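Local atomic coordinates of proteolytically activated form of PPO4 Tyrosinase (Agaricus bisporus var. bisporus H97, PDB entry 4OUA), a protein that oxidises phenols at a copper centre, hydroxylating monophenols to o-diphenols and turning these into the reactive o-quinones from which melanin forms. Residues Trp131-Ala136 against His282-Arg287; Asp252-Val257 against Pro276-His281. All blocks are in the same frame, centred on the assembly; numbering follows the deposited sequence.

Contact 1: Trp131-Ala136 against His282-Arg287; sequences WDTGFA and HSNVDR. With CU1 (copper (I) ion), chain D.
Asn-284 and Arg-287, one helical turn apart, both leave helix 277-295 with CG anti to the backbone N, and this sends both side chains to the loop at Trp-131 to Thr-133; a bend at chi3 (75°) then turns the arginine head toward Asp-132. The amide of Asn-284 lies against the peptide that joins Trp-131 to Asp-132, its CG 3.1 Å from Trp-131 O. Although ND2 is also near that carbonyl oxygen, the angle is too poor for a hydrogen bond. The other end of the amide is used within the helix: Arg-287 NE donates to Asn-284 OD1 over 3.2 Å, a nearly straight bond (164°) lying in the guanidinium plane. With NE held in this way, NH2 reaches Asp-132 OD2 at 2.9 Å in a salt bridge whose carboxylate and guanidinium planes are turned 63° apart. Asp-132 is the centre of an inverse gamma turn, and its carboxylate also pairs with Arg-376 and accepts from the hydroxyl of Tyr-377, while NH1 of Arg-287 goes on to Asp-353. At the start of the same helical segment, His-282 NE2 binds the copper ion at 2.0 Å. Asp-132 and Arg-287, both buried, thus belong to a chain of alternating charges from Arg-376 to Asp-353, which probably keeps both carboxylates ionised and joins the copper-bearing helix to the loop and to C-terminal helix 362-377.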
loop_
_atom_site.group_PDB
_atom_site.type_symbol
_atom_site.label_atom_id
_atom_site.label_comp_id
_atom_site.label_asym_id
_atom_site.label_seq_id
_atom_site.Cartn_x
_atom_site.Cartn_y
_atom_site.Cartn_z
ATOM N N TRP A 131 1.119 5.735 6.026
ATOM C CA TRP A 131 1.956 6.925 5.977
ATOM C C TRP A 131 1.099 8.160 5.701
ATOM O O TRP A 131 0.765 8.451 4.552
ATOM C CB TRP A 131 3.033 6.751 4.904
ATOM C CG TRP A 131 3.942 7.922 4.708
ATOM C CD1 TRP A 131 4.173 8.946 5.580
ATOM C CD2 TRP A 131 4.745 8.189 3.553
ATOM N NE1 TRP A 131 5.072 9.835 5.038
ATOM C CE2 TRP A 131 5.437 9.392 3.793
ATOM C CE3 TRP A 131 4.944 7.527 2.338
ATOM C CZ2 TRP A 131 6.314 9.944 2.865
ATOM C CZ3 TRP A 131 5.814 8.079 1.418
ATOM C CH2 TRP A 131 6.488 9.275 1.687
ATOM N N ASP A 132 0.741 8.879 6.761
ATOM C CA ASP A 132 -0.127 10.048 6.643
ATOM C C ASP A 132 0.580 11.196 5.920
ATOM O O ASP A 132 1.027 12.160 6.545
ATOM C CB ASP A 132 -0.593 10.500 8.027
ATOM C CG ASP A 132 -1.864 11.327 7.977
ATOM O OD1 ASP A 132 -2.151 11.931 6.920
ATOM O OD2 ASP A 132 -2.578 11.370 9.001
ATOM N N THR A 133 0.666 11.087 4.599
ATOM C CA THR A 133 1.403 12.050 3.787
ATOM C C THR A 133 0.761 13.435 3.794
ATOM O O THR A 133 1.440 14.444 3.594
ATOM C CB THR A 133 1.524 11.564 2.332
ATOM O OG1 THR A 133 0.222 11.497 1.739
ATOM C CG2 THR A 133 2.165 10.185 2.284
ATOM N N GLY A 134 -0.547 13.480 4.029
ATOM C CA GLY A 134 -1.282 14.731 4.019
ATOM C C GLY A 134 -1.089 15.564 5.273
ATOM O O GLY A 134 -1.333 16.771 5.268
ATOM N N PHE A 135 -0.653 14.922 6.352
ATOM C CA PHE A 135 -0.445 15.617 7.618
ATOM C C PHE A 135 1.031 15.659 7.998
ATOM O O PHE A 135 1.492 16.611 8.627
ATOM C CB PHE A 135 -1.254 14.954 8.735
ATOM C CG PHE A 135 -1.061 15.591 10.079
ATOM C CD1 PHE A 135 -1.824 16.680 10.460
ATOM C CD2 PHE A 135 -0.110 15.105 10.960
ATOM C CE1 PHE A 135 -1.644 17.273 11.696
ATOM C CE2 PHE A 135 0.075 15.692 12.195
ATOM C CZ PHE A 135 -0.693 16.777 12.565
ATOM N N ALA A 136 1.765 14.619 7.620
ATOM C CA ALA A 136 3.195 14.549 7.905
ATOM C C ALA A 136 3.941 13.907 6.742
ATOM O O ALA A 136 4.243 12.715 6.771
ATOM C CB ALA A 136 3.446 13.782 9.192
ATOM N N HIS A 282 0.090 3.111 0.141
ATOM C CA HIS A 282 -1.225 2.644 -0.276
ATOM C C HIS A 282 -2.072 2.147 0.891
ATOM O O HIS A 282 -3.270 1.902 0.735
ATOM C CB HIS A 282 -1.079 1.553 -1.334
ATOM C CG HIS A 282 -0.770 2.084 -2.698
ATOM N ND1 HIS A 282 -1.743 2.293 -3.652
ATOM C CD2 HIS A 282 0.398 2.471 -3.262
ATOM C CE1 HIS A 282 -1.185 2.773 -4.749
ATOM N NE2 HIS A 282 0.114 2.896 -4.538
ATOM N N SER A 283 -1.447 2.003 2.105
ATOM C CA SER A 283 -2.222 1.765 3.314
ATOM C C SER A 283 -2.934 3.054 3.694
ATOM O O SER A 283 -4.056 3.036 4.199
ATOM C CB SER A 283 -1.332 1.288 4.461
ATOM O OG SER A 283 -2.062 1.240 5.677
ATOM N N ASN A 284 -2.264 4.173 3.437
ATOM C CA ASN A 284 -2.822 5.491 3.699
ATOM C C ASN A 284 -3.781 5.909 2.592
ATOM O O ASN A 284 -4.762 6.608 2.839
ATOM C CB ASN A 284 -1.704 6.522 3.853
ATOM C CG ASN A 284 -2.224 7.898 4.212
ATOM O OD1 ASN A 284 -2.714 8.117 5.321
ATOM N ND2 ASN A 284 -2.111 8.837 3.278
ATOM N N VAL A 285 -3.483 5.479 1.369
ATOM C CA VAL A 285 -4.382 5.702 0.246
ATOM C C VAL A 285 -5.708 5.006 0.516
ATOM O O VAL A 285 -6.773 5.504 0.151
ATOM C CB VAL A 285 -3.788 5.186 -1.076
ATOM C CG1 VAL A 285 -4.848 5.171 -2.170
ATOM C CG2 VAL A 285 -2.592 6.032 -1.485
ATOM N N ASP A 286 -5.632 3.851 1.169
ATOM C CA ASP A 286 -6.823 3.097 1.524
ATOM C C ASP A 286 -7.568 3.781 2.663
ATOM O O ASP A 286 -8.793 3.704 2.747
ATOM C CB ASP A 286 -6.456 1.665 1.913
ATOM C CG ASP A 286 -7.672 0.784 2.096
ATOM O OD1 ASP A 286 -8.142 0.207 1.094
ATOM O OD2 ASP A 286 -8.157 0.667 3.241
ATOM N N ARG A 287 -6.821 4.453 3.535
ATOM C CA ARG A 287 -7.421 5.181 4.646
ATOM C C ARG A 287 -8.224 6.366 4.129
ATOM O O ARG A 287 -9.256 6.726 4.692
ATOM C CB ARG A 287 -6.351 5.659 5.629
ATOM C CG ARG A 287 -6.918 6.268 6.902
ATOM C CD ARG A 287 -5.818 6.663 7.870
ATOM N NE ARG A 287 -5.126 7.872 7.439
ATOM C CZ ARG A 287 -5.343 9.077 7.953
ATOM N NH1 ARG A 287 -6.229 9.235 8.926
ATOM N NH2 ARG A 287 -4.670 10.124 7.500
HETATM CU CU CU1 D . 0.637 3.672 -6.272
HETATM O O HOH W 1 0.229 2.541 -8.197
#

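Contact 2: Asp252-Val257 against Pro276-His281; sequences DIHGFV and PIFWLH. With CU1 (copper (I) ion), chain D.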
loop_
_atom_site.group_PDB
_atom_site.type_symbol
_atom_site.label_atom_id
_atom_site.label_comp_id
_atom_site.label_asym_id
_atom_site.label_seq_id
_atom_site.Cartn_x
_atom_site.Cartn_y
_atom_site.Cartn_z
ATOM N N ASP A 252 1.383 11.891 -6.807
ATOM C CA ASP A 252 2.404 12.828 -6.347
ATOM C C ASP A 252 3.408 12.179 -5.396
ATOM O O ASP A 252 4.580 12.553 -5.372
ATOM C CB ASP A 252 1.754 14.036 -5.665
ATOM C CG ASP A 252 1.027 14.940 -6.645
ATOM O OD1 ASP A 252 0.539 14.432 -7.677
ATOM O OD2 ASP A 252 0.944 16.159 -6.382
ATOM N N ILE A 253 2.950 11.209 -4.614
ATOM C CA ILE A 253 3.821 10.556 -3.642
ATOM C C ILE A 253 4.809 9.614 -4.323
ATOM O O ILE A 253 5.933 9.446 -3.856
ATOM C CB ILE A 253 3.018 9.771 -2.592
ATOM C CG1 ILE A 253 1.997 10.686 -1.911
ATOM C CG2 ILE A 253 3.954 9.154 -1.565
ATOM C CD1 ILE A 253 2.618 11.877 -1.216
ATOM N N HIS A 254 4.393 9.007 -5.409
ATOM C CA HIS A 254 5.286 8.152 -6.185
ATOM C C HIS A 254 6.370 8.990 -6.849
ATOM O O HIS A 254 7.516 8.561 -6.968
ATOM C CB HIS A 254 4.507 7.358 -7.237
ATOM C CG HIS A 254 3.762 6.184 -6.678
ATOM N ND1 HIS A 254 4.396 5.044 -6.236
ATOM C CD2 HIS A 254 2.437 5.974 -6.493
ATOM C CE1 HIS A 254 3.493 4.182 -5.799
ATOM N NE2 HIS A 254 2.297 4.723 -5.941
ATOM N N GLY A 255 6.005 10.190 -7.293
ATOM C CA GLY A 255 6.943 11.102 -7.919
ATOM C C GLY A 255 7.966 11.648 -6.943
ATOM O O GLY A 255 9.156 11.697 -7.247
ATOM N N PHE A 256 7.499 12.061 -5.770
ATOM C CA PHE A 256 8.376 12.626 -4.749
ATOM C C PHE A 256 9.477 11.653 -4.350
ATOM O O PHE A 256 10.630 12.042 -4.177
ATOM C CB PHE A 256 7.573 13.024 -3.506
ATOM C CG PHE A 256 6.613 14.157 -3.735
ATOM C CD1 PHE A 256 6.729 14.971 -4.850
ATOM C CD2 PHE A 256 5.597 14.413 -2.829
ATOM C CE1 PHE A 256 5.847 16.013 -5.057
ATOM C CE2 PHE A 256 4.714 15.453 -3.031
ATOM C CZ PHE A 256 4.839 16.253 -4.146
ATOM N N VAL A 257 9.113 10.384 -4.211
ATOM C CA VAL A 257 10.031 9.372 -3.703
ATOM C C VAL A 257 10.930 8.789 -4.789
ATOM O O VAL A 257 12.127 8.592 -4.575
ATOM C CB VAL A 257 9.264 8.219 -3.027
ATOM C CG1 VAL A 257 10.222 7.113 -2.618
ATOM C CG2 VAL A 257 8.485 8.731 -1.827
ATOM N N PRO A 276 9.667 -0.988 -0.434
ATOM C CA PRO A 276 8.942 -1.265 0.813
ATOM C C PRO A 276 8.021 -0.128 1.264
ATOM O O PRO A 276 7.020 -0.381 1.934
ATOM C CB PRO A 276 10.069 -1.477 1.827
ATOM C CG PRO A 276 11.208 -1.976 1.010
ATOM C CD PRO A 276 11.111 -1.252 -0.301
ATOM N N ILE A 277 8.349 1.107 0.898
ATOM C CA ILE A 277 7.547 2.251 1.317
ATOM C C ILE A 277 6.245 2.324 0.524
ATOM O O ILE A 277 5.344 3.094 0.858
ATOM C CB ILE A 277 8.320 3.576 1.155
ATOM C CG1 ILE A 277 7.719 4.658 2.054
ATOM C CG2 ILE A 277 8.332 4.016 -0.301
ATOM C CD1 ILE A 277 8.434 5.984 1.971
ATOM N N PHE A 278 6.160 1.517 -0.529
ATOM C CA PHE A 278 4.976 1.462 -1.381
ATOM C C PHE A 278 3.735 1.061 -0.593
ATOM O O PHE A 278 2.631 1.532 -0.869
ATOM C CB PHE A 278 5.210 0.486 -2.539
ATOM C CG PHE A 278 3.982 0.192 -3.355
ATOM C CD1 PHE A 278 3.675 0.958 -4.469
ATOM C CD2 PHE A 278 3.145 -0.862 -3.022
ATOM C CE1 PHE A 278 2.551 0.685 -5.225
ATOM C CE2 PHE A 278 2.022 -1.139 -3.773
ATOM C CZ PHE A 278 1.723 -0.365 -4.876
ATOM N N TRP A 279 3.926 0.193 0.394
ATOM C CA TRP A 279 2.815 -0.364 1.157
ATOM C C TRP A 279 2.314 0.585 2.243
ATOM O O TRP A 279 1.121 0.610 2.552
ATOM C CB TRP A 279 3.228 -1.702 1.770
ATOM C CG TRP A 279 3.744 -2.666 0.751
ATOM C CD1 TRP A 279 5.049 -2.974 0.499
ATOM C CD2 TRP A 279 2.964 -3.436 -0.172
ATOM N NE1 TRP A 279 5.130 -3.897 -0.516
ATOM C CE2 TRP A 279 3.864 -4.196 -0.947
ATOM C CE3 TRP A 279 1.593 -3.561 -0.416
ATOM C CZ2 TRP A 279 3.436 -5.069 -1.946
ATOM C CZ3 TRP A 279 1.171 -4.428 -1.409
ATOM C CH2 TRP A 279 2.089 -5.170 -2.161
ATOM N N LEU A 280 3.243 1.370 2.790
ATOM C CA LEU A 280 2.871 2.372 3.780
ATOM C C LEU A 280 2.062 3.482 3.119
ATOM O O LEU A 280 1.166 4.070 3.730
ATOM C CB LEU A 280 4.111 2.951 4.466
ATOM C CG LEU A 280 4.795 2.043 5.489
ATOM C CD1 LEU A 280 5.498 0.892 4.795
ATOM C CD2 LEU A 280 5.771 2.829 6.347
ATOM N N HIS A 281 2.402 3.719 1.809
ATOM C CA HIS A 281 1.696 4.701 1.000
ATOM C C HIS A 281 0.254 4.276 0.757
ATOM O O HIS A 281 -0.685 4.984 1.121
ATOM C CB HIS A 281 2.407 4.906 -0.340
ATOM C CG HIS A 281 1.744 5.913 -1.228
ATOM N ND1 HIS A 281 1.815 5.857 -2.606
ATOM C CD2 HIS A 281 0.996 7.003 -0.936
ATOM C CE1 HIS A 281 1.150 6.874 -3.119
ATOM N NE2 HIS A 281 0.635 7.580 -2.128
HETATM CU CU CU1 D . 0.637 3.672 -6.272
HETATM O O HOH W 1 0.229 2.541 -8.197
#
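Ile-253 and His-254 of helix 246-258 face His-281 and Phe-278 of helix 277-295 across an antiparallel pair in the four-helix core of the tyrosinase fold, where these two helices supply the histidines of one copper site. The short axes run at 152° and 11.3 Å apart, a spacing bridged by rings and branched aliphatic side chains. With chi1 at -180°, His-281 extends from its CB toward the other helix. Its CG and CD2 pass Ile-253 CG2, ND1 comes within 3.6 Å of His-254 NE2, and CE1 touches both Ile-253 CB and His-254 CD2. At the tip, NE2 is 3.3 Å from Ile-253 CB, which sits over the ring face in a CH-pi contact. The His-281 ring also turns its edge to the face of the His-254 ring, a T-shaped pair with planes at 73°. An alanine in place of His-281 would probably open a gap under Ile-253 and take from the face of the His-254 imidazole the ring edge that packs on it. Farther along, Val-257 packs on Ile-277. Phe-278 meets His-254 rim to rim, CD1 lying 3.5 Å from His-254 CE1, while His-254 NE2 binds the copper ion at 2.0 Å.

From the N terminus, the chain passes helix 116-125 and enters the loop 131-136, the first half of contact 1. It then runs through the strands 148-152 and 158-162 and helix 201-224 to helix 246-258, where contact 2 begins. A short excursion brings it to helix 277-295, closing contact 2 at 276-281 and, immediately afterwards, the much longer loop of contact 1 at 282-287; the smaller closure therefore lies within the larger. The two contacts meet directly: Trp-131 N probably donates to Leu-280 O, and the indole packs on Ile-253 and Ile-277. His-254 and His-282, one from each contact, join His-250 at the same copper ion.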